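Local coordinates for FdxN element excision controlling factor protein (Anabaena variabilis, PDB 2OKF), which probably takes part, as an XisH-family protein, in controlling excision of the fdxN element during cyanobacterial genome rearrangement, and is thought to bind nucleic acid, at residues A[7-10]-A[11-15]; A[82-85]-A[86-90]; A[100-103]-A[104-108]. All blocks are in the same frame, centred on the assembly; numbering follows the deposited sequence. Where two conformers were deposited one is given.

Contact 1 of 3, residues A[7-10]-A[11-15]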
ATOM      1  N   VAL A   7       9.045 -10.505  18.041  1.00 38.28           N
ATOM      2  CA  VAL A   7      10.323 -11.175  17.808  1.00 37.55           C
ATOM      3  C   VAL A   7      11.126 -10.541  16.664  1.00 34.32           C
ATOM      4  O   VAL A   7      12.313 -10.256  16.811  1.00 31.53           O
ATOM      5  CB  VAL A   7      10.132 -12.667  17.502  1.00 38.82           C
ATOM      6  CG1 VAL A   7      11.432 -13.306  16.995  1.00 39.03           C
ATOM      7  CG2 VAL A   7       9.614 -13.389  18.747  1.00 42.90           C
ATOM      8  N   PHE A   8      10.487 -10.355  15.518  1.00 31.54           N
ATOM      9  CA  PHE A   8      11.184  -9.768  14.374  1.00 30.53           C
ATOM     10  C   PHE A   8      11.545  -8.326  14.639  1.00 29.78           C
ATOM     11  O   PHE A   8      12.578  -7.834  14.192  1.00 27.92           O
ATOM     12  CB  PHE A   8      10.360  -9.915  13.095  1.00 34.69           C
ATOM     13  CG  PHE A   8      10.338 -11.311  12.600  1.00 35.14           C
ATOM     14  CD1 PHE A   8       9.440 -12.236  13.135  1.00 43.08           C
ATOM     15  CD2 PHE A   8      11.257 -11.730  11.646  1.00 34.21           C
ATOM     16  CE1 PHE A   8       9.454 -13.545  12.711  1.00 39.19           C
ATOM     17  CE2 PHE A   8      11.278 -13.039  11.214  1.00 35.91           C
ATOM     18  CZ  PHE A   8      10.385 -13.958  11.755  1.00 39.03           C
ATOM     19  N   HIS A   9      10.694  -7.646  15.392  1.00 29.40           N
ATOM     20  CA  HIS A   9      10.977  -6.285  15.785  1.00 31.15           C
ATOM     21  C   HIS A   9      12.274  -6.238  16.616  1.00 28.59           C
ATOM     22  O   HIS A   9      13.155  -5.384  16.406  1.00 27.38           O
ATOM     23  CB  HIS A   9       9.795  -5.787  16.590  1.00 33.59           C
ATOM     24  CG  HIS A   9       9.890  -4.356  16.954  1.00 36.00           C
ATOM     25  ND1 HIS A   9       9.281  -3.363  16.214  1.00 34.36           N
ATOM     26  CD2 HIS A   9      10.494  -3.745  17.995  1.00 37.73           C
ATOM     27  CE1 HIS A   9       9.533  -2.194  16.779  1.00 34.69           C
ATOM     28  NE2 HIS A   9      10.267  -2.398  17.858  1.00 42.94           N
ATOM     29  N   GLU A  10      12.404  -7.154  17.575  1.00 25.16           N
ATOM     30  CA  GLU A  10      13.584  -7.226  18.406  1.00 25.74           C
ATOM     31  C   GLU A  10      14.809  -7.628  17.586  1.00 23.78           C
ATOM     32  O   GLU A  10      15.893  -7.100  17.810  1.00 23.81           O
ATOM     33  CB  GLU A  10      13.376  -8.162  19.597  1.00 26.64           C
ATOM     34  CG  GLU A  10      12.434  -7.567  20.650  1.00 35.76           C
ATOM     35  CD  GLU A  10      12.888  -6.169  21.100  1.00 39.10           C
ATOM     36  OE1 GLU A  10      14.066  -6.022  21.522  1.00 45.32           O
ATOM     37  OE2 GLU A  10      12.072  -5.213  21.002  1.00 45.49           O
ATOM     38  N   VAL A  11      14.635  -8.543  16.635  1.00 22.16           N
ATOM     39  CA  VAL A  11      15.743  -8.938  15.757  1.00 20.84           C
ATOM     40  C   VAL A  11      16.299  -7.724  15.017  1.00 21.73           C
ATOM     41  O   VAL A  11      17.498  -7.542  14.936  1.00 21.60           O
ATOM     42  CB  VAL A  11      15.301  -9.983  14.713  1.00 22.21           C
ATOM     43  CG1 VAL A  11      16.325 -10.144  13.610  1.00 25.34           C
ATOM     44  CG2 VAL A  11      15.043 -11.320  15.400  1.00 23.84           C
ATOM     45  N   VAL A  12      15.415  -6.909  14.441  1.00 22.60           N
ATOM     46  CA  VAL A  12      15.882  -5.738  13.697  1.00 22.29           C
ATOM     47  C   VAL A  12      16.566  -4.736  14.619  1.00 22.38           C
ATOM     48  O   VAL A  12      17.580  -4.135  14.264  1.00 22.22           O
ATOM     49  CB  VAL A  12      14.723  -5.095  12.870  1.00 22.62           C
ATOM     50  CG1 VAL A  12      15.217  -3.824  12.205  1.00 25.07           C
ATOM     51  CG2 VAL A  12      14.215  -6.088  11.856  1.00 25.18           C
ATOM     52  N   LYS A  13      16.030  -4.541  15.814  1.00 22.92           N
ATOM     53  CA  LYS A  13      16.666  -3.654  16.775  1.00 23.22           C
ATOM     54  C   LYS A  13      18.058  -4.143  17.099  1.00 23.00           C
ATOM     55  O   LYS A  13      18.998  -3.368  17.184  1.00 23.30           O
ATOM     56  CB  LYS A  13      15.813  -3.513  18.042  1.00 23.86           C
ATOM     57  CG  LYS A  13      14.588  -2.702  17.834  1.00 28.88           C
ATOM     58  CD  LYS A  13      13.599  -2.739  19.000  1.00 34.46           C
ATOM     59  CE  LYS A  13      14.116  -2.082  20.243  1.00 43.33           C
ATOM     60  NZ  LYS A  13      12.963  -1.925  21.236  1.00 42.82           N
ATOM     61  N   THR A  14      18.188  -5.455  17.317  1.00 22.53           N
ATOM     62  CA  THR A  14      19.471  -6.075  17.610  1.00 24.07           C
ATOM     63  C   THR A  14      20.445  -5.861  16.461  1.00 21.70           C
ATOM     64  O   THR A  14      21.592  -5.435  16.694  1.00 23.00           O
ATOM     65  CB  THR A  14      19.287  -7.550  17.935  1.00 25.45           C
ATOM     66  OG1 THR A  14      18.596  -7.619  19.199  1.00 24.69           O
ATOM     67  CG2 THR A  14      20.621  -8.299  18.043  1.00 24.29           C
ATOM     68  N   ALA A  15      19.976  -6.094  15.240  1.00 22.02           N
ATOM     69  CA  ALA A  15      20.799  -5.928  14.046  1.00 21.56           C
ATOM     70  C   ALA A  15      21.263  -4.480  13.916  1.00 21.05           C
ATOM     71  O   ALA A  15      22.422  -4.206  13.632  1.00 22.41           O
ATOM     72  CB  ALA A  15      20.034  -6.360  12.856  1.00 22.63           C
TER
HETATM   73  O   HOH W   1      16.809  -5.659  20.633  1.00 33.90           O
HETATM   74  O   HOH W   2      14.958  -3.716  22.981  1.00 51.49           O

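Contact 2 of 3, residues A[82-85]-A[86-90]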
ATOM      1  N   ASN A  82       2.492   5.609   2.823  1.00 21.16           N
ATOM      2  CA  ASN A  82       1.869   6.512   3.776  1.00 21.20           C
ATOM      3  C   ASN A  82       2.849   7.043   4.791  1.00 22.30           C
ATOM      4  O   ASN A  82       2.896   8.252   5.070  1.00 21.99           O
ATOM      5  CB  ASN A  82       0.699   5.818   4.462  1.00 20.52           C
ATOM      6  CG  ASN A  82      -0.568   5.819   3.628  1.00 22.28           C
ATOM      7  OD1 ASN A  82      -1.375   4.882   3.688  1.00 25.53           O
ATOM      8  ND2 ASN A  82      -0.783   6.814   2.884  1.00 20.53           N
ATOM      9  N   TYR A  83       3.646   6.169   5.372  1.00 21.19           N
ATOM     10  CA  TYR A  83       4.644   6.624   6.344  1.00 21.67           C
ATOM     11  C   TYR A  83       5.665   7.538   5.714  1.00 21.83           C
ATOM     12  O   TYR A  83       6.033   8.551   6.318  1.00 21.71           O
ATOM     13  CB  TYR A  83       5.333   5.460   7.077  1.00 21.46           C
ATOM     14  CG  TYR A  83       4.427   4.548   7.871  1.00 24.98           C
ATOM     15  CD1 TYR A  83       3.277   4.999   8.472  1.00 29.95           C
ATOM     16  CD2 TYR A  83       4.772   3.217   7.993  1.00 27.56           C
ATOM     17  CE1 TYR A  83       2.457   4.126   9.183  1.00 33.10           C
ATOM     18  CE2 TYR A  83       3.997   2.348   8.713  1.00 30.22           C
ATOM     19  CZ  TYR A  83       2.846   2.799   9.306  1.00 34.68           C
ATOM     20  OH  TYR A  83       2.038   1.923   9.998  1.00 36.91           O
ATOM     21  N   ARG A  84       6.119   7.219   4.510  1.00 20.48           N
ATOM     22  CA  ARG A  84       7.089   8.063   3.845  1.00 21.41           C
ATOM     23  C   ARG A  84       6.496   9.452   3.613  1.00 19.40           C
ATOM     24  O   ARG A  84       7.163  10.485   3.856  1.00 20.07           O
ATOM     25  CB  ARG A  84       7.511   7.438   2.526  1.00 22.21           C
ATOM     26  CG  ARG A  84       8.501   8.331   1.769  1.00 20.95           C
ATOM     27  CD  ARG A  84       9.043   7.701   0.507  1.00 21.03           C
ATOM     28  NE  ARG A  84       7.988   7.441  -0.463  1.00 20.16           N
ATOM     29  CZ  ARG A  84       8.179   6.730  -1.571  1.00 22.34           C
ATOM     30  NH1 ARG A  84       9.352   6.153  -1.831  1.00 22.73           N
ATOM     31  NH2 ARG A  84       7.141   6.555  -2.390  1.00 25.77           N
ATOM     32  N   GLY A  85       5.253   9.490   3.123  1.00 20.99           N
ATOM     33  CA  GLY A  85       4.600  10.741   2.810  1.00 21.21           C
ATOM     34  C   GLY A  85       4.376  11.569   4.074  1.00 20.80           C
ATOM     35  O   GLY A  85       4.518  12.794   4.073  1.00 21.39           O
ATOM     36  N   ALA A  86       4.009  10.901   5.169  1.00 20.54           N
ATOM     37  CA  ALA A  86       3.812  11.595   6.439  1.00 21.47           C
ATOM     38  C   ALA A  86       5.153  12.141   6.969  1.00 21.92           C
ATOM     39  O   ALA A  86       5.235  13.278   7.422  1.00 21.06           O
ATOM     40  CB  ALA A  86       3.175  10.654   7.446  1.00 23.49           C
ATOM     41  N   LEU A  87       6.199  11.339   6.932  1.00 21.80           N
ATOM     42  CA  LEU A  87       7.500  11.769   7.445  1.00 20.62           C
ATOM     43  C   LEU A  87       8.047  12.993   6.692  1.00 19.88           C
ATOM     44  O   LEU A  87       8.698  13.823   7.290  1.00 20.63           O
ATOM     45  CB  LEU A  87       8.517  10.619   7.406  1.00 24.91           C
ATOM     46  CG  LEU A  87       8.246   9.598   8.487  1.00 23.94           C
ATOM     47  CD1 LEU A  87       9.076   8.305   8.224  1.00 28.77           C
ATOM     48  CD2 LEU A  87       8.643  10.166   9.877  1.00 27.59           C
ATOM     49  N   ARG A  88       7.803  13.086   5.389  1.00 20.78           N
ATOM     50  CA  ARG A  88       8.236  14.251   4.645  1.00 20.82           C
ATOM     51  C   ARG A  88       7.734  15.528   5.283  1.00 20.07           C
ATOM     52  O   ARG A  88       8.425  16.523   5.305  1.00 22.37           O
ATOM     53  CB  ARG A  88       7.708  14.266   3.206  1.00 25.27           C
ATOM     54  CG  ARG A  88       8.376  13.417   2.294  1.00 29.43           C
ATOM     55  CD  ARG A  88       7.843  13.660   0.874  1.00 25.19           C
ATOM     56  NE  ARG A  88       8.257  12.496   0.158  1.00 25.56           N
ATOM     57  CZ  ARG A  88       7.641  11.993  -0.890  1.00 27.89           C
ATOM     58  NH1 ARG A  88       6.559  12.543  -1.441  1.00 25.57           N
ATOM     59  NH2 ARG A  88       8.175  10.886  -1.419  1.00 29.11           N
ATOM     60  N   LYS A  89       6.487  15.488   5.755  1.00 20.81           N
ATOM     61  CA  LYS A  89       5.799  16.640   6.301  1.00 20.37           C
ATOM     62  C   LYS A  89       5.913  16.798   7.820  1.00 20.25           C
ATOM     63  O   LYS A  89       5.381  17.778   8.386  1.00 22.62           O
ATOM     64  CB  LYS A  89       4.338  16.560   5.868  1.00 20.24           C
ATOM     65  CG  LYS A  89       4.149  16.452   4.336  1.00 25.65           C
ATOM     66  CD  LYS A  89       4.485  17.717   3.605  1.00 24.75           C
ATOM     67  CE  LYS A  89       4.168  17.597   2.105  1.00 23.98           C
ATOM     68  NZ  LYS A  89       5.183  16.759   1.326  1.00 21.41           N
ATOM     69  N   VAL A  90       6.670  15.917   8.468  1.00 20.69           N
ATOM     70  CA  VAL A  90       6.851  15.957   9.910  1.00 21.62           C
ATOM     71  C   VAL A  90       8.338  15.921  10.334  1.00 21.79           C
ATOM     72  O   VAL A  90       8.792  16.720  11.144  1.00 23.06           O
ATOM     73  CB  VAL A  90       6.075  14.806  10.577  1.00 24.37           C
ATOM     74  CG1 VAL A  90       6.286  14.859  12.079  1.00 29.77           C
ATOM     75  CG2 VAL A  90       4.607  14.952  10.284  1.00 26.93           C
TER
HETATM   76  O   HOH W   3       4.560  14.001   1.594  1.00 16.62           O

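Contact 3 of 3, residues A[100-103]-A[104-108]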
ATOM      1  N   VAL A 100      13.302  -6.160   5.508  1.00 21.42           N
ATOM      2  CA  VAL A 100      12.916  -7.412   4.876  0.50 22.64           C
ATOM      3  C   VAL A 100      13.907  -8.527   5.318  1.00 22.42           C
ATOM      4  O   VAL A 100      15.101  -8.298   5.222  1.00 22.42           O
ATOM      5  CB  VAL A 100      13.096  -7.202   3.312  0.50 22.40           C
ATOM      6  CG1 VAL A 100      12.669  -8.408   2.499  0.50 22.37           C
ATOM      7  CG2 VAL A 100      12.349  -5.959   2.804  0.50 22.93           C
ATOM      8  N   PRO A 101      13.442  -9.698   5.688  1.00 22.13           N
ATOM      9  CA  PRO A 101      14.402 -10.795   5.905  1.00 22.66           C
ATOM     10  C   PRO A 101      15.160 -11.173   4.640  1.00 22.80           C
ATOM     11  O   PRO A 101      14.657 -11.048   3.522  1.00 22.84           O
ATOM     12  CB  PRO A 101      13.500 -11.946   6.353  1.00 23.29           C
ATOM     13  CG  PRO A 101      12.324 -11.300   6.938  1.00 25.77           C
ATOM     14  CD  PRO A 101      12.073 -10.117   6.077  1.00 24.25           C
ATOM     15  N   LEU A 102      16.383 -11.633   4.797  1.00 22.15           N
ATOM     16  CA  LEU A 102      17.202 -12.028   3.685  1.00 21.53           C
ATOM     17  C   LEU A 102      16.550 -13.121   2.874  1.00 21.64           C
ATOM     18  O   LEU A 102      16.675 -13.128   1.662  1.00 22.82           O
ATOM     19  CB  LEU A 102      18.544 -12.543   4.193  1.00 24.10           C
ATOM     20  CG  LEU A 102      19.572 -12.892   3.128  1.00 21.88           C
ATOM     21  CD1 LEU A 102      19.787 -11.818   2.064  1.00 27.29           C
ATOM     22  CD2 LEU A 102      20.902 -13.255   3.861  1.00 26.81           C
ATOM     23  N   THR A 103      15.912 -14.072   3.543  1.00 23.92           N
ATOM     24  CA  THR A 103      15.227 -15.166   2.823  1.00 24.69           C
ATOM     25  C   THR A 103      14.154 -14.606   1.890  1.00 23.05           C
ATOM     26  O   THR A 103      14.058 -15.030   0.737  1.00 24.64           O
ATOM     27  CB  THR A 103      14.633 -16.218   3.752  1.00 23.88           C
ATOM     28  OG1 THR A 103      13.695 -15.645   4.659  1.00 27.85           O
ATOM     29  CG2 THR A 103      15.754 -16.942   4.513  1.00 27.80           C
ATOM     30  N   THR A 104      13.380 -13.650   2.389  1.00 22.54           N
ATOM     31  CA  THR A 104      12.349 -12.998   1.589  1.00 22.81           C
ATOM     32  C   THR A 104      12.959 -12.204   0.444  1.00 23.32           C
ATOM     33  O   THR A 104      12.468 -12.233  -0.714  1.00 24.21           O
ATOM     34  CB  THR A 104      11.572 -12.040   2.480  1.00 25.08           C
ATOM     35  OG1 THR A 104      11.171 -12.734   3.676  1.00 24.96           O
ATOM     36  CG2 THR A 104      10.343 -11.479   1.753  1.00 26.63           C
ATOM     37  N   TYR A 105      14.025 -11.475   0.766  1.00 23.86           N
ATOM     38  CA  TYR A 105      14.751 -10.692  -0.209  1.00 22.07           C
ATOM     39  C   TYR A 105      15.241 -11.555  -1.390  1.00 24.12           C
ATOM     40  O   TYR A 105      15.157 -11.155  -2.534  1.00 24.49           O
ATOM     41  CB  TYR A 105      15.946  -9.962   0.453  1.00 24.06           C
ATOM     42  CG  TYR A 105      16.720  -9.119  -0.537  1.00 23.73           C
ATOM     43  CD1 TYR A 105      16.152  -7.981  -1.109  1.00 27.67           C
ATOM     44  CD2 TYR A 105      18.002  -9.462  -0.887  1.00 27.03           C
ATOM     45  CE1 TYR A 105      16.853  -7.227  -2.039  1.00 28.67           C
ATOM     46  CE2 TYR A 105      18.722  -8.719  -1.805  1.00 31.33           C
ATOM     47  CZ  TYR A 105      18.147  -7.588  -2.364  1.00 31.47           C
ATOM     48  OH  TYR A 105      18.889  -6.868  -3.276  1.00 39.69           O
ATOM     49  N   LYS A 106      15.781 -12.721  -1.080  1.00 24.21           N
ATOM     50  CA  LYS A 106      16.359 -13.625  -2.085  1.00 25.80           C
ATOM     51  C   LYS A 106      15.329 -14.386  -2.890  1.00 27.17           C
ATOM     52  O   LYS A 106      15.682 -14.947  -3.921  1.00 27.97           O
ATOM     53  CB  LYS A 106      17.327 -14.611  -1.430  1.00 24.49           C
ATOM     54  CG  LYS A 106      18.566 -13.946  -0.859  1.00 29.15           C
ATOM     55  CD  LYS A 106      19.466 -14.922  -0.106  1.00 35.75           C
ATOM     56  CE  LYS A 106      20.243 -15.817  -1.008  1.00 46.58           C
ATOM     57  NZ  LYS A 106      21.213 -16.525  -0.144  1.00 50.01           N
ATOM     58  N   THR A 107      14.087 -14.422  -2.413  1.00 23.13           N
ATOM     59  CA  THR A 107      13.029 -15.161  -3.075  1.00 23.36           C
ATOM     60  C   THR A 107      11.982 -14.211  -3.659  1.00 22.87           C
ATOM     61  O   THR A 107      12.085 -13.826  -4.840  1.00 24.94           O
ATOM     62  CB  THR A 107      12.442 -16.221  -2.140  1.00 23.50           C
ATOM     63  OG1 THR A 107      11.917 -15.643  -0.935  1.00 26.26           O
ATOM     64  CG2 THR A 107      13.514 -17.200  -1.763  1.00 25.02           C
ATOM     65  N   PHE A 108      11.016 -13.797  -2.843  1.00 22.65           N
ATOM     66  CA  PHE A 108       9.945 -12.935  -3.302  1.00 22.93           C
ATOM     67  C   PHE A 108      10.469 -11.696  -3.995  1.00 22.09           C
ATOM     68  O   PHE A 108       9.984 -11.310  -5.058  1.00 23.36           O
ATOM     69  CB  PHE A 108       9.059 -12.549  -2.123  1.00 23.51           C
ATOM     70  CG  PHE A 108       7.886 -11.675  -2.499  1.00 23.99           C
ATOM     71  CD1 PHE A 108       6.834 -12.214  -3.179  1.00 23.96           C
ATOM     72  CD2 PHE A 108       7.854 -10.325  -2.193  1.00 23.26           C
ATOM     73  CE1 PHE A 108       5.746 -11.401  -3.549  1.00 24.03           C
ATOM     74  CE2 PHE A 108       6.785  -9.533  -2.563  1.00 25.42           C
ATOM     75  CZ  PHE A 108       5.721 -10.096  -3.219  1.00 25.99           C
TER

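Contact 1 of 3, residues A[7-10]-A[11-15]
Lys13 lays its aliphatic chain between His9 and Glu10, one turn earlier on helix 6-18, and this is where side chains meet most tightly. Lys13 CD comes within 3.4 Å of His9 CD2, obliquely to the imidazole. A lysine suits the place because its four methylenes can lie on apolar and aromatic surface while the ammonium reaches a charge farther out. A bend at chi3 (67°) turns the end of the chain so that NZ meets Glu10 OE2 at 3.4 Å, a salt bridge whose hydrogen bond is weak. Glu10 and Lys13 run side by side in the same direction, and OE2 also lies in the plane of the His9 ring, at its edge.

The stronger polar partner of both His9 and Lys13 is Asp26, whose OD2 is hydrogen-bonded to His9 NE2 and forms a salt bridge with Lys13 NZ. With an alanine in place of Lys13, Glu10 OE2 and Asp26 would probably lose a shared positive partner, and the imidazole would lose the methylene packed against its CD2.

The other carboxylate oxygen belongs to the solvent side. Water 1 donates to Glu10 OE1 at 2.9 Å and accepts from Thr14 OG1 at 3.0 Å, while water 2 joins OE1 more loosely to Lys13 NZ. Beneath them the backbone holds regular i to i+4 bonds, such as Val12 N to Phe8 O at 3.0 Å.

On the buried side Val11 and Val12, branched and apolar, fill space without polar demands: Val12 packs on Val58 and Val60 of strand 54-60 and on Ile47 of strand 47-51, while Phe8 and Val11 join it on Tyr128 of strand 125-129, seating the helix against the mixed sheet.

Contact 2 of 3, residues A[82-85]-A[86-90]
Arg84 and Arg88, one turn apart on helix 69-90, lie side by side and point the same way, their guanidinium planes only 24° apart. The near approach is oblique: Arg88 NH2 stands 3.6 Å from Arg84 NE and 3.8 Å from Arg84 CD. Two like charges this close would probably be costly without other partners. Arg84 NH1 donates to the carbonyl O of Asn121; an acetate ion, probably from the crystallisation liquor, lies close to Arg88, which also has a long, weak ion pair to Glu120 of the second subunit. Arginine suits both places, since a long chain can run over the helix surface and still offer several N-H groups at its end.

A bend at chi3 (63°) turns the end of Arg84, while Arg88, extended from CG to NE, runs up beside it after its CG passes Arg84 O at 3.5 Å; this brings NH2 to NE.

Gly85, which has no side chain, offers its carbonyl O to water 3 at 2.8 Å, and the same water accepts from Lys89 NZ at 2.8 Å; the lysine chain, bent at chi2 and chi4, folds back to reach it. Lys89 CG passes the same carbonyl at 3.7 Å.

Leu87 turns to another side of the helix, its CG 3.3 Å from Tyr83 O, and packs on Ala57 of strand 54-60. Ala86, small enough for a close approach, meets Phe113 of the second subunit, while Asn82 OD1 is hydrogen-bonded to His74 of that subunit.

The backbone N atoms of Ala86, Leu87 and Arg88 make i to i+4 bonds, Leu87 N to Tyr83 O at 2.9 Å among them. This is the last part of the connecting helix in a beta-alpha-beta crossover between parallel strands 54-60 and 94-101, with one side on the sheet and another at the dimer interface.

Contact 3 of 3, residues A[100-103]-A[104-108]
Pro101 and Thr104 meet where strand 94-101 of the mixed sheet runs directly into the short helix 102-106, with Pro101 at the N-cap position. The family belongs to the PDDEXK nuclease-like clan, and this corner links a strand of the sheet to a one-turn helix. Proline suits the junction because its restricted phi, here -63°, is compatible with both the strand end and the N-cap position.

Van der Waals contacts come first. The Pro101 ring runs alongside the Thr104 side chain, its CB 3.6 Å from the hydroxyl oxygen OG1. Threonine serves here as a compact branched residue, and it also packs on Phe63 and Phe109. On the outer side Leu102 CD1 rests 3.8 Å from Lys106 CD, the two chains crossing at a slant, and approaches the Tyr105 ring at CD2. Leu102 has CG anti to the backbone N (chi1 -175°), which carries its methyls to these partners and to Val127 of strand 125-129 and Phe136 of strand 134-139. The long aliphatic part of Lys106 suits this exposed place, lying on leucine while its amine continues outward.

Backbone hydrogen bonds make up the helical turn. Tyr105 N donates to Pro101 O at 2.9 Å, and Lys106 N donates to Leu102 O. At the sheet end, Val100 is bonded through its backbone to Leu126 and Tyr128 of strand 125-129.

Side chain and backbone meet at Thr107. Its N bonds Thr104 O at 3.2 Å and, weakly, Thr103 O, and the hydroxyl supplements the weak bond: with chi1 at 58°, OG1 sits between the backbone N and the carbonyl carbon, from where it donates to Thr103 O at 2.8 Å.

All three are local contacts between residues a turn or so apart, and each combines a buried side with an exposed one. Contacts 1 and 3 approach most nearly, about 5 Å between nearest atoms, and both pack on strand 125-129, where Tyr128 meets side chains of each. Contact 2 lies across the chain's centre from both, with its centre about 23 Å from that of contact 1 and 26 Å from that of contact 3, and it reaches the second subunit, whereas contact 1 does not. Their chemistry follows their places: opposite charges and waters on the outer side of contact 1, neighbouring arginines near the dimer interface in contact 2, apolar packing and a threonine hydroxyl at the strand-to-helix corner of contact 3.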